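Local coordinates for protein putative poly(3-hydroxybutyrate) depolymerase LpqC (Bordetella parapertussis 12822, PDB 3D0K) that probably hydrolyses ester bonds, as a putative poly(3-hydroxybutyrate) depolymerase inferred to belong to the alpha/beta-hydrolase superfamily, at residues 175-180 / 239-244; 243-248 / 257-262. One frame throughout, in Å; residues are numbered along the deposited sequence.

Interaction 1: residues 175-180 / 239-244. With SO4 (sulfate ion), chain E.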
loop_
_atom_site.group_PDB
_atom_site.type_symbol
_atom_site.label_atom_id
_atom_site.label_comp_id
_atom_site.label_asym_id
_atom_site.label_seq_id
_atom_site.Cartn_x
_atom_site.Cartn_y
_atom_site.Cartn_z
ATOM N N GLY A 175 -9.744 3.537 -4.597
ATOM C CA GLY A 175 -11.127 3.642 -5.102
ATOM C C GLY A 175 -12.076 4.222 -4.042
ATOM O O GLY A 175 -13.008 4.929 -4.386
ATOM N N TRP A 176 -11.844 3.927 -2.761
ATOM C CA TRP A 176 -12.631 4.516 -1.670
ATOM C C TRP A 176 -11.874 4.243 -0.353
ATOM O O TRP A 176 -10.869 3.550 -0.361
ATOM C CB TRP A 176 -14.075 3.942 -1.622
ATOM C CG TRP A 176 -14.184 2.605 -1.012
ATOM C CD1 TRP A 176 -13.645 1.429 -1.493
ATOM C CD2 TRP A 176 -14.892 2.258 0.193
ATOM N NE1 TRP A 176 -13.964 0.395 -0.643
ATOM C CE2 TRP A 176 -14.749 0.861 0.375
ATOM C CE3 TRP A 176 -15.668 2.984 1.109
ATOM C CZ2 TRP A 176 -15.312 0.171 1.473
ATOM C CZ3 TRP A 176 -16.258 2.277 2.213
ATOM C CH2 TRP A 176 -16.067 0.902 2.370
ATOM N N TYR A 177 -12.365 4.781 0.753
ATOM C CA TYR A 177 -11.540 4.850 1.950
ATOM C C TYR A 177 -12.315 4.377 3.168
ATOM O O TYR A 177 -13.525 4.620 3.334
ATOM C CB TYR A 177 -11.112 6.307 2.211
ATOM C CG TYR A 177 -10.218 6.916 1.161
ATOM C CD1 TYR A 177 -8.810 6.940 1.344
ATOM C CD2 TYR A 177 -10.752 7.416 -0.045
ATOM C CE1 TYR A 177 -7.978 7.478 0.387
ATOM C CE2 TYR A 177 -9.912 7.955 -1.023
ATOM C CZ TYR A 177 -8.530 7.978 -0.777
ATOM O OH TYR A 177 -7.709 8.503 -1.727
ATOM N N THR A 178 -11.564 3.800 4.086
ATOM C CA THR A 178 -12.044 3.605 5.469
ATOM C C THR A 178 -11.862 4.967 6.153
ATOM O O THR A 178 -10.724 5.466 6.303
ATOM C CB THR A 178 -11.105 2.607 6.190
ATOM O OG1 THR A 178 -11.300 1.282 5.631
ATOM C CG2 THR A 178 -11.481 2.529 7.685
ATOM N N LEU A 179 -12.957 5.549 6.611
ATOM C CA LEU A 179 -12.873 6.880 7.209
ATOM C C LEU A 179 -12.363 6.790 8.645
ATOM O O LEU A 179 -12.627 5.813 9.308
ATOM C CB LEU A 179 -14.274 7.507 7.216
ATOM C CG LEU A 179 -14.876 7.601 5.826
ATOM C CD1 LEU A 179 -16.351 8.072 5.929
ATOM C CD2 LEU A 179 -14.023 8.556 4.995
ATOM N N PRO A 180 -11.653 7.828 9.118
ATOM C CA PRO A 180 -10.984 7.787 10.443
ATOM C C PRO A 180 -12.005 8.132 11.539
ATOM O O PRO A 180 -11.963 9.208 12.153
ATOM C CB PRO A 180 -9.886 8.845 10.307
ATOM C CG PRO A 180 -10.486 9.826 9.296
ATOM C CD PRO A 180 -11.366 9.076 8.382
ATOM N N ALA A 239 -12.190 13.087 -6.170
ATOM C CA ALA A 239 -13.046 13.657 -5.096
ATOM C C ALA A 239 -12.900 12.890 -3.781
ATOM O O ALA A 239 -12.871 13.500 -2.712
ATOM C CB ALA A 239 -14.509 13.689 -5.489
ATOM N N ARG A 240 -12.851 11.557 -3.861
ATOM C CA ARG A 240 -12.788 10.765 -2.651
ATOM C C ARG A 240 -11.501 10.994 -1.887
ATOM O O ARG A 240 -11.498 10.952 -0.630
ATOM C CB ARG A 240 -12.965 9.277 -2.953
ATOM C CG ARG A 240 -14.298 9.028 -3.562
ATOM C CD ARG A 240 -14.594 7.549 -3.861
ATOM N NE ARG A 240 -15.889 7.480 -4.541
ATOM C CZ ARG A 240 -16.369 6.406 -5.170
ATOM N NH1 ARG A 240 -15.665 5.289 -5.223
ATOM N NH2 ARG A 240 -17.545 6.454 -5.782
ATOM N N ALA A 241 -10.408 11.190 -2.624
ATOM C CA ALA A 241 -9.097 11.490 -2.019
ATOM C C ALA A 241 -9.176 12.779 -1.174
ATOM O O ALA A 241 -8.754 12.822 -0.019
ATOM C CB ALA A 241 -8.009 11.629 -3.129
ATOM N N ARG A 242 -9.825 13.808 -1.705
ATOM C CA ARG A 242 -9.981 15.080 -0.982
ATOM C C ARG A 242 -10.888 14.914 0.238
ATOM O O ARG A 242 -10.656 15.511 1.291
ATOM C CB ARG A 242 -10.610 16.159 -1.887
ATOM C CG ARG A 242 -9.872 16.423 -3.200
ATOM C CD ARG A 242 -10.101 17.931 -3.635
ATOM N NE ARG A 242 -9.044 18.702 -2.969
ATOM C CZ ARG A 242 -7.933 19.167 -3.548
ATOM N NH1 ARG A 242 -7.035 19.815 -2.807
ATOM N NH2 ARG A 242 -7.717 19.018 -4.857
ATOM N N HIS A 243 -11.912 14.095 0.084
ATOM C CA HIS A 243 -12.869 13.803 1.148
ATOM C C HIS A 243 -12.107 13.122 2.302
ATOM O O HIS A 243 -12.301 13.505 3.456
ATOM C CB HIS A 243 -13.975 12.916 0.593
ATOM C CG HIS A 243 -15.093 12.625 1.550
ATOM N ND1 HIS A 243 -15.040 11.586 2.456
ATOM C CD2 HIS A 243 -16.301 13.208 1.721
ATOM C CE1 HIS A 243 -16.168 11.548 3.157
ATOM N NE2 HIS A 243 -16.951 12.523 2.732
ATOM N N TYR A 244 -11.275 12.125 1.991
ATOM C CA TYR A 244 -10.512 11.397 3.023
ATOM C C TYR A 244 -9.573 12.315 3.801
ATOM O O TYR A 244 -9.534 12.304 5.051
ATOM C CB TYR A 244 -9.714 10.249 2.371
ATOM C CG TYR A 244 -8.923 9.390 3.316
ATOM C CD1 TYR A 244 -9.546 8.626 4.341
ATOM C CD2 TYR A 244 -7.528 9.257 3.130
ATOM C CE1 TYR A 244 -8.755 7.789 5.192
ATOM C CE2 TYR A 244 -6.789 8.412 3.928
ATOM C CZ TYR A 244 -7.416 7.694 4.951
ATOM O OH TYR A 244 -6.632 6.848 5.724
HETATM S S SO4 E . -10.245 0.544 -6.904
HETATM O O1 SO4 E . -9.429 0.946 -5.758
HETATM O O2 SO4 E . -11.436 -0.121 -6.354
HETATM O O3 SO4 E . -10.701 1.615 -7.743
HETATM O O4 SO4 E . -9.640 -0.515 -7.685
HETATM O O HOH W 1 -8.175 5.362 7.327
#

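Interaction 2: residues 243-248 / 257-262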
loop_
_atom_site.group_PDB
_atom_site.type_symbol
_atom_site.label_atom_id
_atom_site.label_comp_id
_atom_site.label_asym_id
_atom_site.label_seq_id
_atom_site.Cartn_x
_atom_site.Cartn_y
_atom_site.Cartn_z
ATOM N N HIS A 243 -11.912 14.095 0.084
ATOM C CA HIS A 243 -12.869 13.803 1.148
ATOM C C HIS A 243 -12.107 13.122 2.302
ATOM O O HIS A 243 -12.301 13.505 3.456
ATOM C CB HIS A 243 -13.975 12.916 0.593
ATOM C CG HIS A 243 -15.093 12.625 1.550
ATOM N ND1 HIS A 243 -15.040 11.586 2.456
ATOM C CD2 HIS A 243 -16.301 13.208 1.721
ATOM C CE1 HIS A 243 -16.168 11.548 3.157
ATOM N NE2 HIS A 243 -16.951 12.523 2.732
ATOM N N TYR A 244 -11.275 12.125 1.991
ATOM C CA TYR A 244 -10.512 11.397 3.023
ATOM C C TYR A 244 -9.573 12.315 3.801
ATOM O O TYR A 244 -9.534 12.304 5.051
ATOM C CB TYR A 244 -9.714 10.249 2.371
ATOM C CG TYR A 244 -8.923 9.390 3.316
ATOM C CD1 TYR A 244 -9.546 8.626 4.341
ATOM C CD2 TYR A 244 -7.528 9.257 3.130
ATOM C CE1 TYR A 244 -8.755 7.789 5.192
ATOM C CE2 TYR A 244 -6.789 8.412 3.928
ATOM C CZ TYR A 244 -7.416 7.694 4.951
ATOM O OH TYR A 244 -6.632 6.848 5.724
ATOM N N TYR A 245 -8.816 13.089 3.043
ATOM C CA TYR A 245 -7.928 14.092 3.608
ATOM C C TYR A 245 -8.637 15.036 4.593
ATOM O O TYR A 245 -8.187 15.227 5.710
ATOM C CB TYR A 245 -7.206 14.859 2.511
ATOM C CG TYR A 245 -6.245 15.884 3.070
ATOM C CD1 TYR A 245 -5.017 15.495 3.625
ATOM C CD2 TYR A 245 -6.562 17.245 3.053
ATOM C CE1 TYR A 245 -4.129 16.459 4.118
ATOM C CE2 TYR A 245 -5.673 18.204 3.576
ATOM C CZ TYR A 245 -4.477 17.797 4.081
ATOM O OH TYR A 245 -3.614 18.742 4.586
ATOM N N GLU A 246 -9.775 15.601 4.198
ATOM C CA GLU A 246 -10.492 16.514 5.101
ATOM C C GLU A 246 -11.054 15.776 6.330
ATOM O O GLU A 246 -11.079 16.337 7.443
ATOM C CB GLU A 246 -11.591 17.292 4.346
ATOM C CG GLU A 246 -11.060 18.240 3.234
ATOM C CD GLU A 246 -12.025 18.358 2.047
ATOM O OE1 GLU A 246 -11.872 19.272 1.200
ATOM O OE2 GLU A 246 -12.925 17.496 1.940
ATOM N N ALA A 247 -11.466 14.516 6.136
ATOM C CA ALA A 247 -12.005 13.703 7.230
ATOM C C ALA A 247 -10.929 13.459 8.288
ATOM O O ALA A 247 -11.210 13.504 9.491
ATOM C CB ALA A 247 -12.505 12.321 6.662
ATOM N N GLY A 248 -9.710 13.220 7.840
ATOM C CA GLY A 248 -8.570 13.041 8.750
ATOM C C GLY A 248 -8.241 14.349 9.487
ATOM O O GLY A 248 -8.037 14.352 10.716
ATOM N N LEU A 257 -5.291 16.348 18.279
ATOM C CA LEU A 257 -4.144 15.496 17.905
ATOM C C LEU A 257 -3.278 16.077 16.792
ATOM O O LEU A 257 -3.791 16.781 15.926
ATOM C CB LEU A 257 -4.587 14.076 17.466
ATOM C CG LEU A 257 -5.095 13.178 18.602
ATOM C CD1 LEU A 257 -5.820 11.983 18.023
ATOM C CD2 LEU A 257 -4.003 12.743 19.642
ATOM N N PRO A 258 -1.964 15.755 16.818
ATOM C CA PRO A 258 -1.148 16.075 15.617
ATOM C C PRO A 258 -1.634 15.329 14.342
ATOM O O PRO A 258 -2.119 14.164 14.419
ATOM C CB PRO A 258 0.281 15.651 15.991
ATOM C CG PRO A 258 0.189 14.884 17.283
ATOM C CD PRO A 258 -1.189 15.093 17.899
ATOM N N PHE A 259 -1.544 16.020 13.193
ATOM C CA PHE A 259 -2.026 15.488 11.925
ATOM C C PHE A 259 -0.907 15.548 10.894
ATOM O O PHE A 259 -0.437 16.632 10.559
ATOM C CB PHE A 259 -3.190 16.327 11.443
ATOM C CG PHE A 259 -3.781 15.884 10.134
ATOM C CD1 PHE A 259 -4.403 14.627 10.021
ATOM C CD2 PHE A 259 -3.824 16.776 9.041
ATOM C CE1 PHE A 259 -4.982 14.240 8.827
ATOM C CE2 PHE A 259 -4.422 16.376 7.807
ATOM C CZ PHE A 259 -5.000 15.144 7.708
ATOM N N GLY A 260 -0.508 14.381 10.392
ATOM C CA GLY A 260 0.690 14.234 9.561
ATOM C C GLY A 260 0.417 14.031 8.076
ATOM O O GLY A 260 1.360 14.090 7.265
ATOM N N TRP A 261 -0.843 13.812 7.695
ATOM C CA TRP A 261 -1.117 13.439 6.283
ATOM C C TRP A 261 -0.818 14.580 5.335
ATOM O O TRP A 261 -0.901 15.740 5.712
ATOM C CB TRP A 261 -2.552 12.984 6.063
ATOM C CG TRP A 261 -3.040 11.864 6.899
ATOM C CD1 TRP A 261 -2.317 11.056 7.807
ATOM C CD2 TRP A 261 -4.369 11.364 6.892
ATOM N NE1 TRP A 261 -3.170 10.120 8.350
ATOM C CE2 TRP A 261 -4.419 10.271 7.796
ATOM C CE3 TRP A 261 -5.540 11.733 6.183
ATOM C CZ2 TRP A 261 -5.604 9.563 8.061
ATOM C CZ3 TRP A 261 -6.724 11.001 6.414
ATOM C CH2 TRP A 261 -6.754 9.944 7.359
ATOM N N GLN A 262 -0.437 14.238 4.098
ATOM C CA GLN A 262 -0.273 15.213 3.052
ATOM C C GLN A 262 -1.065 14.718 1.861
ATOM O O GLN A 262 -0.960 13.541 1.485
ATOM C CB GLN A 262 1.206 15.334 2.662
ATOM C CG GLN A 262 2.154 15.407 3.881
ATOM C CD GLN A 262 2.580 16.830 4.266
ATOM O OE1 GLN A 262 3.787 17.102 4.412
ATOM N NE2 GLN A 262 1.614 17.747 4.412
#

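Interaction 1: residues 175-180 / 239-244
With CG of Y244 set opposite its backbone nitrogen (chi1 -178°) and CG of Y177 lying beside its own, the two phenol rings approach from loop 175-180 and helix 239-244 and overlap as an offset stack. Their centroids are 4.3 Å apart and their planes differ by 20°. The overlap reaches back to the helix: CB of Y244 stands 3.6 Å from the Y177 ring centroid, nearly on the ring normal, a CH-pi contact. The hydroxyl end of Y177 reaches the preceding turn, where OH lies 3.4 Å from A241 CB. At the edge of the Y244 ring, T178 O lies 3.2 Å from CE1, and water 1 joins the two residues by bonding T178 O (2.7 Å) and Y244 OH (2.7 Å). The second anchor is R240, whose chain is extended from CG to NE. Its NH1 donates to G175 O over 2.8 Å, with an N-H...O angle of 165° and the acceptor close to the guanidinium plane. P225 O is a further acceptor for NH1 and G234 O takes NE, so the group is fixed from several loops. G175 N also makes a weak bond to a sulfate, probably from the crystallisation liquor. The contact ties the loop after strand 168-172 to helix 237-255, which lies against strand 209-213 in the alpha-beta-alpha sandwich characteristic of alpha/beta hydrolases.

Interaction 2: residues 243-248 / 257-262
The helix-to-strand return of a right-handed beta-alpha-beta crossover is packed here through aromatic side chains, with Y244 and Y245 on helix 243-248 meeting W261 and F259 on 257-262. W261 brings the outer rim of its six-membered ring over one face of Y244 in an offset stack, centroids 4.5 Å apart and planes at 24°. The closest atoms are Y244 CZ and W261 CH2 at 3.4 Å, and W261 CZ3 sits at a similar distance from the backbone O of Y244, which lies at the edge of the indole. The crossover links parallel neighbours, strand 209-213 and the outermost strand 262-266, by way of helix 237-255; I210 on the former touches Y244, Y245 and W261. G248 has no side chain, and its backbone meets two rings directly: G248 CA is 3.6 Å from W261 CZ3, while G248 C is 3.3 Å from F259 CE1. F259 holds CG anti to its backbone N (chi1 180°), which directs the ring at the helix. Y245 then meets F259 obliquely, planes at 52°, through Y245 CE1 and F259 CE2 at 3.7 Å. The edge of the Y245 ring also faces W261 O, 3.7 Å from CE1. No hydrogen bond spans the two segments; the indole NE1 of W261 instead donates to L203 O, and the W261 side chain also touches L204 of helix 197-205.

Interactions 1 and 2 have centres about 10 Å apart on the same helix, 237-255, and share Y244. Y177 and W261 lie against opposite faces of its ring, so the two offset stacks form one three-ring pile, with H155 meeting Y244 edge-to-face. P180 of interaction 1 touches both segments of interaction 2: its CG is 3.8 Å from A247 O and 4.2 Å from W261 CH2. The ends differ in their surroundings. The sulfate, bonded by Q152 and R237 and only weakly by G175 N, marks the side of 175-180 near S148, D216 and H271, a probable catalytic triad, whereas W261 lies farther from the sulfate, toward the edge strand.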